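Local structure of putative uncharacterized protein (Bacteroides eggerthii DSM 20697, 5BYP) at residues A79-E82 against L83-S86. The protein is of unknown function but has a lipocalin-like domain of the calycin clan, consistent with, though not proof of, binding a small ligand within a beta-barrel. Residues are numbered along the deposited sequence; the frame is centred on the assembly and turned at random.
Sequences AHEE and LVNS
Val84 sets its CG1 methyl over one face of the His80 imidazole, a CH-pi contact one helical turn apart with CG1 3.9 Å from the ring centroid of His80 and displaced toward the rim on the NE2 side. His80 reaches this place with CG anti to its backbone N (chi1 -175°), which brings that face against the methyl. Both ring nitrogens are bonded to backbone carbonyls, ND1 to Pro70 O and NE2 to Asp97 O, and these two bonds fix the rotation of the buried imidazole. In the backbone, Val84 N gives a nearly straight bond of 2.9 Å to His80 O, while Leu83 N bonds to Ala79 O at 3.1 Å.

On the neighbouring flank, Glu81 bends back at chi2 (-50°) and brings OE1 within 3.3 Å of Asn85 ND2. The amide meets this oxygen from above the carboxylate plane, the two flat groups being turned 66° apart. The same ND2 lies against Glu81 O, although the separation is too short to be trusted in detail. Glu81 OE2 lies close to the acidic groups of Glu77 and Asp97, so its proton affinity may be raised. An alanine in place of Glu81 would probably leave the Asn85 amide without its carboxylate partner and somewhat freer to turn beside the remaining backbone carbonyl.

Past the helix end at Val84, Ser86 gives both OG and N to Leu83 O, the hydroxyl at 2.7 Å and in the carbonyl plane. Ser86 is also the N-cap of helix 87-92, with a weak bond from Tyr89 N to OG. Helix 77-84 thus runs through this corner into helix 87-92, within the connection between antiparallel strands 63-68 and 100-108, and His80 ties it to the flanking loops at Pro70 and Asp97.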
loop_
_atom_site.group_PDB
_atom_site.type_symbol
_atom_site.label_atom_id
_atom_site.label_comp_id
_atom_site.label_asym_id
_atom_site.label_seq_id
_atom_site.Cartn_x
_atom_site.Cartn_y
_atom_site.Cartn_z
ATOM N N ALA A 79 10.480 -12.524 -11.980
ATOM C CA ALA A 79 10.762 -11.575 -10.917
ATOM C C ALA A 79 9.485 -11.245 -10.129
ATOM O O ALA A 79 9.543 -11.117 -8.901
ATOM C CB ALA A 79 11.371 -10.315 -11.506
ATOM N N HIS A 80 8.331 -11.156 -10.821
ATOM C CA HIS A 80 7.031 -10.909 -10.164
ATOM C C HIS A 80 6.724 -12.027 -9.174
ATOM O O HIS A 80 6.372 -11.747 -8.037
ATOM C CB HIS A 80 5.897 -10.794 -11.200
ATOM C CG HIS A 80 4.558 -10.433 -10.604
ATOM N ND1 HIS A 80 4.252 -9.134 -10.253
ATOM C CD2 HIS A 80 3.482 -11.210 -10.347
ATOM C CE1 HIS A 80 3.019 -9.166 -9.792
ATOM N NE2 HIS A 80 2.518 -10.388 -9.820
ATOM N N GLU A 81 6.893 -13.302 -9.611
ATOM C CA GLU A 81 6.633 -14.469 -8.777
ATOM C C GLU A 81 7.613 -14.533 -7.578
ATOM O O GLU A 81 7.182 -14.877 -6.469
ATOM C CB GLU A 81 6.661 -15.772 -9.582
ATOM C CG GLU A 81 5.392 -15.985 -10.407
ATOM C CD GLU A 81 4.051 -15.837 -9.695
ATOM O OE1 GLU A 81 3.793 -16.597 -8.740
ATOM O OE2 GLU A 81 3.250 -14.971 -10.105
ATOM N N GLU A 82 8.891 -14.101 -7.768
ATOM C CA GLU A 82 9.852 -14.005 -6.658
ATOM C C GLU A 82 9.370 -12.991 -5.603
ATOM O O GLU A 82 9.619 -13.178 -4.420
ATOM C CB GLU A 82 11.259 -13.614 -7.163
ATOM C CG GLU A 82 11.956 -14.709 -7.965
ATOM C CD GLU A 82 13.299 -14.356 -8.590
ATOM O OE1 GLU A 82 13.916 -13.354 -8.158
ATOM O OE2 GLU A 82 13.752 -15.103 -9.492
ATOM N N LEU A 83 8.656 -11.943 -6.031
ATOM C CA LEU A 83 8.181 -10.885 -5.135
ATOM C C LEU A 83 6.904 -11.285 -4.420
ATOM O O LEU A 83 6.850 -11.209 -3.199
ATOM C CB LEU A 83 7.953 -9.578 -5.943
ATOM C CG LEU A 83 7.102 -8.482 -5.294
ATOM C CD1 LEU A 83 7.825 -7.854 -4.145
ATOM C CD2 LEU A 83 6.688 -7.422 -6.315
ATOM N N VAL A 84 5.854 -11.658 -5.186
ATOM C CA VAL A 84 4.516 -11.942 -4.647
ATOM C C VAL A 84 4.486 -13.213 -3.780
ATOM O O VAL A 84 3.498 -13.420 -3.080
ATOM C CB VAL A 84 3.394 -11.980 -5.728
ATOM C CG1 VAL A 84 3.148 -10.602 -6.291
ATOM C CG2 VAL A 84 3.704 -12.969 -6.842
ATOM N N ASN A 85 5.558 -14.032 -3.792
ATOM C CA ASN A 85 5.668 -15.247 -2.969
ATOM C C ASN A 85 6.556 -15.016 -1.732
ATOM O O ASN A 85 6.670 -15.913 -0.902
ATOM C CB ASN A 85 6.224 -16.435 -3.790
ATOM C CG ASN A 85 5.286 -16.919 -4.858
ATOM O OD1 ASN A 85 4.174 -17.393 -4.594
ATOM N ND2 ASN A 85 5.692 -16.777 -6.092
ATOM N N SER A 86 7.199 -13.843 -1.614
ATOM C CA SER A 86 8.050 -13.518 -0.467
ATOM C C SER A 86 7.201 -13.259 0.748
ATOM O O SER A 86 6.151 -12.616 0.628
ATOM C CB SER A 86 8.922 -12.298 -0.770
ATOM O OG SER A 86 8.173 -11.087 -0.806
#